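PDB 4KTB: NUDIX hydrolase from Jonesia denitrificans, which is of unknown function but, as a member of the Nudix clan, possibly hydrolyses nucleoside polyphosphates such as diadenosine tetraphosphate. Local coordinates for residues Y41-P46 and G174-L179; R48-E51 and V55-V58; L61-A64 and M70-A73; T113-F118 and T124-D129. One frame throughout, in Å; residues are numbered along the deposited sequence.

From the N terminus of this Nudix-type fold, strand 39-49 starts interaction 1, which is completed only when 174-179 arrives near the end of the chain, closing a loop of 127 residues. The other three contacts fall within that loop, one after another and without crossing. Interaction 2 closes the hairpin of strands 39-49 and 55-64, interaction 3 the next hairpin, of 55-64 and 70-73, and interaction 4 joins 113-118 to 124-129. All four reach one mixed sheet. Interactions 1 and 4 meet where Asp-43 bonds Tyr-117, whereas interactions 2 and 4 lie about 26 Å apart, centre to centre.

Interaction 1: residues Y41-P46 and G174-L179; sequences YVDAVP and GGQDML
Leu-179 lays its CD2 methyl against the carboxylate of Asp-43, with 3.7 Å from Leu-179 CD2 to Asp-43 CG. The contact seats the start of helix 176-186 on the central strand 39-49 of the mixed sheet, the helix-on-sheet packing of an alpha/beta/alpha sandwich such as the Nudix fold. With CG anti to the backbone N (chi1 -179°), the leucine reaches out from the helix to the strand, and its methyl also touches Asp-43 CB and both carboxylate oxygens. Beside it Gln-176, its chain bent at chi2, brings its amide to the same carboxylate, the two planes 58° apart.

Asp-43 is buried, and its polar end is satisfied chiefly from other strands: OD2 is hydrogen-bonded to Ser-135 OG and Tyr-117 OH, while OD1 has a weak bond to Ser-76 OG. Replacing Asp-43 by an alanine would probably take away the OD2 acceptor that Ser-135 OG and Tyr-117 OH share and open a gap beside the Leu-179 methyl. Gly-175 holds the N-cap position, with a positive phi that suits glycine, and in the first turn Leu-179 N bonds Gly-175 O at 3.2 Å.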
loop_
_atom_site.group_PDB
_atom_site.type_symbol
_atom_site.label_atom_id
_atom_site.label_comp_id
_atom_site.label_asym_id
_atom_site.label_seq_id
_atom_site.Cartn_x
_atom_site.Cartn_y
_atom_site.Cartn_z
ATOM N N TYR A 41 0.686 -5.277 18.030
ATOM C CA TYR A 41 -0.056 -4.090 18.396
ATOM C C TYR A 41 -0.785 -3.533 17.191
ATOM O O TYR A 41 -0.482 -3.895 16.070
ATOM C CB TYR A 41 0.917 -3.025 18.913
ATOM C CG TYR A 41 0.994 -3.024 20.405
ATOM C CD1 TYR A 41 1.336 -4.169 21.091
ATOM C CD2 TYR A 41 0.677 -1.892 21.129
ATOM C CE1 TYR A 41 1.391 -4.177 22.468
ATOM C CE2 TYR A 41 0.728 -1.887 22.505
ATOM C CZ TYR A 41 1.087 -3.032 23.166
ATOM O OH TYR A 41 1.139 -3.035 24.536
ATOM N N VAL A 42 -1.744 -2.646 17.440
ATOM C CA VAL A 42 -2.292 -1.785 16.394
ATOM C C VAL A 42 -2.218 -0.323 16.819
ATOM O O VAL A 42 -2.277 -0.008 18.009
ATOM C CB VAL A 42 -3.777 -2.113 16.032
ATOM C CG1 VAL A 42 -3.901 -3.433 15.263
ATOM C CG2 VAL A 42 -4.653 -2.114 17.284
ATOM N N ASP A 43 -2.080 0.551 15.829
ATOM C CA ASP A 43 -2.281 1.972 16.024
ATOM C C ASP A 43 -3.350 2.403 15.047
ATOM O O ASP A 43 -3.344 1.989 13.880
ATOM C CB ASP A 43 -0.999 2.767 15.752
ATOM C CG ASP A 43 0.011 2.666 16.879
ATOM O OD1 ASP A 43 -0.124 3.412 17.860
ATOM O OD2 ASP A 43 0.951 1.853 16.778
ATOM N N ALA A 44 -4.285 3.207 15.536
ATOM C CA ALA A 44 -5.309 3.778 14.683
ATOM C C ALA A 44 -5.189 5.280 14.780
ATOM O O ALA A 44 -5.221 5.824 15.876
ATOM C CB ALA A 44 -6.672 3.334 15.133
ATOM N N VAL A 45 -5.050 5.943 13.637
ATOM C CA VAL A 45 -5.095 7.400 13.588
ATOM C C VAL A 45 -6.534 7.821 13.286
ATOM O O VAL A 45 -7.053 7.560 12.194
ATOM C CB VAL A 45 -4.115 7.983 12.559
ATOM C CG1 VAL A 45 -4.434 9.426 12.291
ATOM C CG2 VAL A 45 -2.699 7.895 13.058
ATOM N N PRO A 46 -7.194 8.448 14.273
ATOM C CA PRO A 46 -8.622 8.745 14.118
ATOM C C PRO A 46 -8.820 10.069 13.401
ATOM O O PRO A 46 -8.265 11.093 13.835
ATOM C CB PRO A 46 -9.119 8.854 15.569
ATOM C CG PRO A 46 -7.957 8.325 16.437
ATOM C CD PRO A 46 -6.740 8.666 15.656
ATOM N N GLY A 174 7.175 8.074 22.584
ATOM C CA GLY A 174 7.656 6.897 21.902
ATOM C C GLY A 174 7.686 7.030 20.393
ATOM O O GLY A 174 7.580 6.026 19.677
ATOM N N GLY A 175 7.819 8.264 19.910
ATOM C CA GLY A 175 7.898 8.516 18.483
ATOM C C GLY A 175 6.574 8.549 17.741
ATOM O O GLY A 175 6.554 8.581 16.504
ATOM N N GLN A 176 5.469 8.545 18.480
ATOM C CA GLN A 176 4.149 8.625 17.869
ATOM C C GLN A 176 3.936 9.922 17.100
ATOM O O GLN A 176 3.057 10.003 16.241
ATOM C CB GLN A 176 3.050 8.445 18.909
ATOM C CG GLN A 176 2.905 7.015 19.413
ATOM C CD GLN A 176 1.465 6.628 19.705
ATOM O OE1 GLN A 176 0.996 5.571 19.269
ATOM N NE2 GLN A 176 0.758 7.477 20.451
ATOM N N ASP A 177 4.729 10.944 17.408
ATOM C CA ASP A 177 4.648 12.170 16.631
ATOM C C ASP A 177 5.062 11.859 15.205
ATOM O O ASP A 177 4.458 12.345 14.256
ATOM C CB ASP A 177 5.510 13.281 17.227
ATOM C CG ASP A 177 6.907 12.827 17.531
ATOM O OD1 ASP A 177 7.081 11.663 17.946
ATOM O OD2 ASP A 177 7.843 13.635 17.363
HETATM N N MSE A 178 6.080 11.025 15.051
HETATM C CA MSE A 178 6.527 10.639 13.722
HETATM C C MSE A 178 5.508 9.750 13.018
HETATM O O MSE A 178 5.254 9.901 11.820
HETATM C CB MSE A 178 7.858 9.909 13.804
HETATM C CG MSE A 178 8.327 9.374 12.469
HETATM SE SE MSE A 178 8.405 10.735 11.061
HETATM C CE MSE A 178 9.473 12.127 11.946
ATOM N N LEU A 179 4.935 8.812 13.763
ATOM C CA LEU A 179 3.920 7.929 13.199
ATOM C C LEU A 179 2.744 8.769 12.701
ATOM O O LEU A 179 2.152 8.480 11.656
ATOM C CB LEU A 179 3.459 6.905 14.233
ATOM C CG LEU A 179 2.409 5.903 13.755
ATOM C CD1 LEU A 179 2.882 5.184 12.521
ATOM C CD2 LEU A 179 2.112 4.907 14.864
#

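Interaction 2: residues R48-E51 and V55-V58; sequences RVDE and VIQV. With EDO (1,2-ethanediol), chain P.
Arg-48 and Gln-57 run alongside each other in the same direction and meet at their polar ends. Arg-48 NH1 gives a bent hydrogen bond to Gln-57 OE1, with an N-H...O angle of 130°; its modelled length of 2.5 Å is shorter than usual and so not exact. The amide oxygen lies somewhat out of the guanidinium plane. A 1,2-ethanediol, probably from the crystallisation liquor, bridges the two polar ends. Its O1 lies at the guanidinium edge, 2.8 Å from Arg-48 NH2, while its O2 takes a bond of 3.1 Å from Gln-57 NE2. With a leucine in place of Gln-57, Arg-48 NH1 would probably lose its acceptor on the facing strand and the guanidinium would be freer to turn.

What brings the two chains abreast is the backbone of an antiparallel hairpin with a classic beta bulge, in which Ile-56 and Gln-57 both face Arg-48. Arg-48 O therefore accepts twice: from Ile-56 N at 2.7 Å, in the carbonyl plane, and from Gln-57 N at 3.2 Å. Arg-48 N returns a bond to Gln-57 O. The extra residue sends Ile-56 CG1 to within 3.4 Å of Asp-50 N. Val-49 and Val-55 pair on the face away from Arg-48. Further out, Trp-157 makes a cation-pi contact with Arg-48, and Asp-50 OD1 is hydrogen-bonded to Ser-52 OG and Asp-54 N in the turn.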
loop_
_atom_site.group_PDB
_atom_site.type_symbol
_atom_site.label_atom_id
_atom_site.label_comp_id
_atom_site.label_asym_id
_atom_site.label_seq_id
_atom_site.Cartn_x
_atom_site.Cartn_y
_atom_site.Cartn_z
ATOM N N ARG A 48 -11.347 12.914 10.875
ATOM C CA ARG A 48 -12.575 13.414 10.281
ATOM C C ARG A 48 -12.291 13.667 8.821
ATOM O O ARG A 48 -11.292 14.303 8.486
ATOM C CB ARG A 48 -12.996 14.739 10.922
ATOM C CG ARG A 48 -13.595 14.620 12.325
ATOM C CD ARG A 48 -13.951 15.982 12.889
ATOM N NE ARG A 48 -14.565 15.877 14.207
ATOM C CZ ARG A 48 -14.689 16.886 15.057
ATOM N NH1 ARG A 48 -14.236 18.088 14.734
ATOM N NH2 ARG A 48 -15.268 16.680 16.229
ATOM N N VAL A 49 -13.169 13.176 7.955
ATOM C CA VAL A 49 -12.983 13.359 6.520
ATOM C C VAL A 49 -14.175 14.081 5.889
ATOM O O VAL A 49 -15.275 14.085 6.453
ATOM C CB VAL A 49 -12.746 12.008 5.794
ATOM C CG1 VAL A 49 -11.509 11.314 6.330
ATOM C CG2 VAL A 49 -13.948 11.102 5.943
ATOM N N ASP A 50 -13.955 14.701 4.731
ATOM C CA ASP A 50 -15.073 15.211 3.950
ATOM C C ASP A 50 -15.677 14.091 3.090
ATOM O O ASP A 50 -15.301 12.923 3.243
ATOM C CB ASP A 50 -14.680 16.440 3.121
ATOM C CG ASP A 50 -13.600 16.155 2.086
ATOM O OD1 ASP A 50 -13.324 14.979 1.759
ATOM O OD2 ASP A 50 -13.030 17.140 1.564
ATOM N N GLU A 51 -16.618 14.422 2.207
ATOM C CA GLU A 51 -17.221 13.382 1.372
ATOM C C GLU A 51 -16.206 12.824 0.379
ATOM O O GLU A 51 -16.322 11.681 -0.066
ATOM C CB GLU A 51 -18.478 13.876 0.636
ATOM C CG GLU A 51 -19.347 12.712 0.110
ATOM C CD GLU A 51 -20.135 13.041 -1.150
ATOM O OE1 GLU A 51 -20.995 12.216 -1.536
ATOM O OE2 GLU A 51 -19.900 14.111 -1.756
ATOM N N VAL A 55 -8.813 14.007 4.424
ATOM C CA VAL A 55 -8.610 14.168 5.850
ATOM C C VAL A 55 -8.730 15.643 6.224
ATOM O O VAL A 55 -7.962 16.472 5.740
ATOM C CB VAL A 55 -7.239 13.645 6.283
ATOM C CG1 VAL A 55 -7.075 13.816 7.778
ATOM C CG2 VAL A 55 -7.078 12.185 5.913
ATOM N N ILE A 56 -9.705 15.948 7.081
ATOM C CA ILE A 56 -9.975 17.320 7.514
ATOM C C ILE A 56 -9.412 17.593 8.906
ATOM O O ILE A 56 -8.789 18.636 9.135
ATOM C CB ILE A 56 -11.476 17.627 7.528
ATOM C CG1 ILE A 56 -12.135 17.169 6.225
ATOM C CG2 ILE A 56 -11.700 19.114 7.762
ATOM C CD1 ILE A 56 -11.570 17.858 4.980
ATOM N N GLN A 57 -9.655 16.666 9.837
ATOM C CA GLN A 57 -9.025 16.714 11.159
ATOM C C GLN A 57 -8.521 15.356 11.648
ATOM O O GLN A 57 -8.947 14.313 11.161
ATOM C CB GLN A 57 -9.965 17.305 12.211
ATOM C CG GLN A 57 -10.183 18.796 12.116
ATOM C CD GLN A 57 -11.111 19.274 13.199
ATOM O OE1 GLN A 57 -12.156 18.666 13.450
ATOM N NE2 GLN A 57 -10.723 20.346 13.872
ATOM N N VAL A 58 -7.608 15.392 12.617
ATOM C CA VAL A 58 -7.126 14.186 13.298
ATOM C C VAL A 58 -7.523 14.271 14.760
ATOM O O VAL A 58 -7.540 15.364 15.335
ATOM C CB VAL A 58 -5.589 14.066 13.231
ATOM C CG1 VAL A 58 -5.095 12.826 13.972
ATOM C CG2 VAL A 58 -5.132 14.015 11.803
HETATM C C1 EDO P . -13.700 19.459 17.794
HETATM O O1 EDO P . -15.006 19.235 17.258
HETATM C C2 EDO P . -13.144 20.781 17.276
HETATM O O2 EDO P . -13.132 20.779 15.844
#

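Interaction 3: residues L61-A64 and M70-A73; sequences LLRA and MMRA
Leu-61 pairs with Ala-73 through two backbone bonds, Leu-61 N to Ala-73 O at 3.1 Å and Ala-73 N to Leu-61 O at 2.9 Å, at the end of an antiparallel beta hairpin farthest from its turn. The hairpin places the short strand 70-73 along strand 55-64, whose other edge here is held by strand 154-158.

Leu-62 follows in a non-hydrogen-bonded pair with Arg-72. Its CG stands anti to the backbone N (chi1 178°), which turns CD1 over one face of the Arg-72 guanidinium and presses CD2 against the CE methyl of selenomethionine Met-70. That methyl contact is tight, 3.4 Å from Leu-62 CD2 to Met-70 CE.

Arg-63 restores the hydrogen-bonded pattern with Met-71: Met-71 N meets Arg-63 O at 2.9 Å. On the face shared with Leu-61, one side of the Arg-63 guanidinium lies over Ala-73 CB, 3.8 Å from NH2, and the CE methyl of selenomethionine Met-71 comes to its edge near NE. The same arginine side chain lies about 4 Å from a bound sodium ion.

Ala-64 ends the walk with its carbonyl: Ala-64 O is 3.8 Å from the selenium SE of Met-71.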
loop_
_atom_site.group_PDB
_atom_site.type_symbol
_atom_site.label_atom_id
_atom_site.label_comp_id
_atom_site.label_asym_id
_atom_site.label_seq_id
_atom_site.Cartn_x
_atom_site.Cartn_y
_atom_site.Cartn_z
ATOM N N LEU A 61 -5.985 12.107 21.664
ATOM C CA LEU A 61 -6.463 11.966 23.030
ATOM C C LEU A 61 -5.492 12.688 23.930
ATOM O O LEU A 61 -4.296 12.690 23.672
ATOM C CB LEU A 61 -6.503 10.489 23.406
ATOM C CG LEU A 61 -7.428 9.643 22.534
ATOM C CD1 LEU A 61 -7.190 8.172 22.764
ATOM C CD2 LEU A 61 -8.854 9.995 22.870
ATOM N N LEU A 62 -5.991 13.313 24.985
ATOM C CA LEU A 62 -5.100 13.875 25.986
ATOM C C LEU A 62 -5.137 13.006 27.242
ATOM O O LEU A 62 -6.209 12.581 27.677
ATOM C CB LEU A 62 -5.518 15.299 26.338
ATOM C CG LEU A 62 -4.678 15.978 27.423
ATOM C CD1 LEU A 62 -3.478 16.709 26.817
ATOM C CD2 LEU A 62 -5.537 16.923 28.256
ATOM N N ARG A 63 -3.971 12.729 27.818
ATOM C CA ARG A 63 -3.921 11.992 29.075
ATOM C C ARG A 63 -2.640 12.219 29.859
ATOM O O ARG A 63 -1.765 12.970 29.437
ATOM C CB ARG A 63 -4.176 10.487 28.870
ATOM C CG ARG A 63 -3.155 9.705 28.048
ATOM C CD ARG A 63 -3.469 8.206 28.176
ATOM N NE ARG A 63 -2.896 7.378 27.116
ATOM C CZ ARG A 63 -3.591 6.543 26.345
ATOM N NH1 ARG A 63 -4.898 6.406 26.504
ATOM N NH2 ARG A 63 -2.975 5.836 25.412
ATOM N N ALA A 64 -2.552 11.582 31.018
ATOM C CA ALA A 64 -1.359 11.674 31.836
ATOM C C ALA A 64 -0.359 10.615 31.398
ATOM O O ALA A 64 -0.734 9.521 30.933
ATOM C CB ALA A 64 -1.701 11.493 33.298
HETATM N N MSE A 70 1.698 15.620 30.863
HETATM C CA MSE A 70 0.599 15.480 29.937
HETATM C C MSE A 70 1.152 15.008 28.612
HETATM O O MSE A 70 2.283 15.323 28.253
HETATM C CB MSE A 70 -0.145 16.807 29.793
HETATM C CG MSE A 70 -0.692 17.334 31.131
HETATM SE SE MSE A 70 -1.881 16.067 32.043
HETATM C CE MSE A 70 -3.314 16.194 30.769
HETATM N N MSE A 71 0.363 14.217 27.904
HETATM C CA MSE A 71 0.768 13.729 26.600
HETATM C C MSE A 71 -0.431 13.692 25.672
HETATM O O MSE A 71 -1.558 13.930 26.097
HETATM C CB MSE A 71 1.390 12.339 26.729
HETATM C CG MSE A 71 0.722 11.473 27.779
HETATM SE SE MSE A 71 1.441 9.664 27.842
HETATM C CE MSE A 71 0.610 8.963 26.227
ATOM N N ARG A 72 -0.176 13.418 24.399
ATOM C CA ARG A 72 -1.228 13.261 23.406
ATOM C C ARG A 72 -1.001 11.947 22.662
ATOM O O ARG A 72 0.120 11.673 22.216
ATOM C CB ARG A 72 -1.236 14.445 22.432
ATOM C CG ARG A 72 -1.736 15.742 23.042
ATOM C CD ARG A 72 -1.577 16.884 22.076
ATOM N NE ARG A 72 -2.286 18.083 22.508
ATOM C CZ ARG A 72 -1.786 18.973 23.351
ATOM N NH1 ARG A 72 -2.502 20.028 23.694
ATOM N NH2 ARG A 72 -0.565 18.808 23.841
ATOM N N ALA A 73 -2.057 11.148 22.528
ATOM C CA ALA A 73 -1.929 9.765 22.064
ATOM C C ALA A 73 -2.854 9.390 20.917
ATOM O O ALA A 73 -4.006 9.817 20.864
ATOM C CB ALA A 73 -2.141 8.791 23.223
#

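Interaction 4: residues T113-F118 and T124-D129; sequences TVAEYF and TPFYDD
Tyr-117 and Phe-126 share one torsion: each has CG anti to its own carbonyl carbon, chi1 -59° in the tyrosine and -52° in the phenylalanine, and the two rings are brought together across the contact. The edge of Phe-126 turns to the face of Tyr-117, an edge-to-face pair with centroids 5.4 Å apart and planes at 51°. The root of the phenylalanine presses in too, Phe-126 CB lying 3.6 Å from Tyr-117 CD2. Ala-115 CB makes a CH-pi contact over one face of Phe-126, 3.7 Å from the ring centroid, and Pro-125 CB covers the opposite face.

Alongside the rings, Phe-118 and Tyr-127 form a parallel pairing at the edge of the sheet, where Asp-128 N bonds Phe-118 O at 3.0 Å from well above the carbonyl plane. Thr-124 sets its CG2 methyl 3.5 Å from Phe-118 CD1, and its OG1 faces Glu-116 O at a modelled separation too short to trust.

The polar ends find their partners beyond the two segments: Tyr-117 OH is hydrogen-bonded to Asp-43, Asp-128 OD1 forms a salt bridge with Arg-130, and Glu-116 OE2 accepts from Val-85 N of the fourth subunit. Since the strand at 126-127 is only weakly bonded, the chemistry implies that ring and methyl packing carries much of this contact.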
loop_
_atom_site.group_PDB
_atom_site.type_symbol
_atom_site.label_atom_id
_atom_site.label_comp_id
_atom_site.label_asym_id
_atom_site.label_seq_id
_atom_site.Cartn_x
_atom_site.Cartn_y
_atom_site.Cartn_z
ATOM N N THR A 113 1.671 1.595 7.465
ATOM C CA THR A 113 3.057 1.345 7.853
ATOM C C THR A 113 3.079 0.350 8.971
ATOM O O THR A 113 2.040 -0.061 9.465
ATOM C CB THR A 113 3.809 2.607 8.362
ATOM O OG1 THR A 113 5.208 2.333 8.410
ATOM C CG2 THR A 113 3.388 2.952 9.769
ATOM N N VAL A 114 4.283 -0.041 9.350
ATOM C CA VAL A 114 4.489 -0.824 10.538
ATOM C C VAL A 114 5.444 -0.054 11.433
ATOM O O VAL A 114 6.534 0.313 11.018
ATOM C CB VAL A 114 5.055 -2.191 10.220
ATOM C CG1 VAL A 114 5.324 -2.945 11.504
ATOM C CG2 VAL A 114 4.092 -2.979 9.328
ATOM N N ALA A 115 5.008 0.209 12.658
ATOM C CA ALA A 115 5.793 0.978 13.620
ATOM C C ALA A 115 6.372 0.013 14.648
ATOM O O ALA A 115 5.624 -0.656 15.379
ATOM C CB ALA A 115 4.934 2.006 14.312
ATOM N N GLU A 116 7.694 -0.045 14.713
ATOM C CA GLU A 116 8.352 -1.008 15.553
ATOM C C GLU A 116 8.914 -0.308 16.772
ATOM O O GLU A 116 10.002 0.255 16.737
ATOM C CB GLU A 116 9.421 -1.715 14.733
ATOM C CG GLU A 116 8.843 -2.241 13.430
ATOM C CD GLU A 116 9.862 -2.877 12.495
ATOM O OE1 GLU A 116 9.688 -2.741 11.267
ATOM O OE2 GLU A 116 10.815 -3.532 12.968
ATOM N N TYR A 117 8.125 -0.321 17.836
ATOM C CA TYR A 117 8.513 0.298 19.084
ATOM C C TYR A 117 9.491 -0.609 19.788
ATOM O O TYR A 117 9.127 -1.704 20.224
ATOM C CB TYR A 117 7.301 0.510 19.987
ATOM C CG TYR A 117 6.178 1.363 19.430
ATOM C CD1 TYR A 117 5.149 0.790 18.681
ATOM C CD2 TYR A 117 6.113 2.726 19.700
ATOM C CE1 TYR A 117 4.112 1.552 18.197
ATOM C CE2 TYR A 117 5.084 3.502 19.216
ATOM C CZ TYR A 117 4.086 2.909 18.466
ATOM O OH TYR A 117 3.052 3.665 17.985
ATOM N N PHE A 118 10.724 -0.136 19.919
ATOM C CA PHE A 118 11.775 -0.899 20.590
ATOM C C PHE A 118 11.897 -0.541 22.057
ATOM O O PHE A 118 11.626 0.587 22.456
ATOM C CB PHE A 118 13.122 -0.706 19.886
ATOM C CG PHE A 118 13.455 -1.802 18.901
ATOM C CD1 PHE A 118 12.623 -2.063 17.815
ATOM C CD2 PHE A 118 14.602 -2.572 19.052
ATOM C CE1 PHE A 118 12.922 -3.088 16.891
ATOM C CE2 PHE A 118 14.904 -3.599 18.133
ATOM C CZ PHE A 118 14.061 -3.851 17.052
ATOM N N THR A 124 14.855 2.131 16.434
ATOM C CA THR A 124 13.946 2.538 15.379
ATOM C C THR A 124 13.451 3.910 15.758
ATOM O O THR A 124 13.805 4.401 16.829
ATOM C CB THR A 124 12.757 1.584 15.238
ATOM O OG1 THR A 124 11.851 1.790 16.329
ATOM C CG2 THR A 124 13.239 0.150 15.184
ATOM N N PRO A 125 12.634 4.537 14.889
ATOM C CA PRO A 125 12.022 5.786 15.354
ATOM C C PRO A 125 11.041 5.567 16.501
ATOM O O PRO A 125 10.455 6.527 16.983
ATOM C CB PRO A 125 11.261 6.274 14.115
ATOM C CG PRO A 125 12.054 5.730 12.943
ATOM C CD PRO A 125 12.485 4.358 13.426
ATOM N N PHE A 126 10.863 4.327 16.936
ATOM C CA PHE A 126 9.831 4.033 17.910
ATOM C C PHE A 126 10.345 3.406 19.214
ATOM O O PHE A 126 11.243 2.563 19.219
ATOM C CB PHE A 126 8.760 3.174 17.243
ATOM C CG PHE A 126 8.253 3.756 15.968
ATOM C CD1 PHE A 126 7.569 4.965 15.968
ATOM C CD2 PHE A 126 8.465 3.112 14.761
ATOM C CE1 PHE A 126 7.089 5.519 14.777
ATOM C CE2 PHE A 126 7.993 3.661 13.572
ATOM C CZ PHE A 126 7.310 4.869 13.582
ATOM N N TYR A 127 9.751 3.837 20.318
ATOM C CA TYR A 127 10.244 3.477 21.629
ATOM C C TYR A 127 9.128 3.253 22.642
ATOM O O TYR A 127 8.184 4.034 22.737
ATOM C CB TYR A 127 11.186 4.560 22.138
ATOM C CG TYR A 127 11.505 4.422 23.605
ATOM C CD1 TYR A 127 12.374 3.436 24.052
ATOM C CD2 TYR A 127 10.931 5.270 24.545
ATOM C CE1 TYR A 127 12.677 3.296 25.402
ATOM C CE2 TYR A 127 11.223 5.142 25.895
ATOM C CZ TYR A 127 12.098 4.151 26.318
ATOM O OH TYR A 127 12.398 4.011 27.655
ATOM N N ASP A 128 9.257 2.174 23.403
ATOM C CA ASP A 128 8.333 1.860 24.478
ATOM C C ASP A 128 9.153 1.285 25.614
ATOM O O ASP A 128 9.979 0.401 25.407
ATOM C CB ASP A 128 7.310 0.832 24.001
ATOM C CG ASP A 128 6.114 0.732 24.917
ATOM O OD1 ASP A 128 6.288 0.510 26.145
ATOM O OD2 ASP A 128 4.992 0.902 24.401
ATOM N N ASP A 129 8.938 1.781 26.819
ATOM C CA ASP A 129 9.805 1.381 27.907
ATOM C C ASP A 129 9.388 0.043 28.505
ATOM O O ASP A 129 10.073 -0.471 29.382
ATOM C CB ASP A 129 9.875 2.471 28.979
ATOM C CG ASP A 129 8.693 2.433 29.923
ATOM O OD1 ASP A 129 7.569 2.777 29.486
ATOM O OD2 ASP A 129 8.880 2.068 31.109
#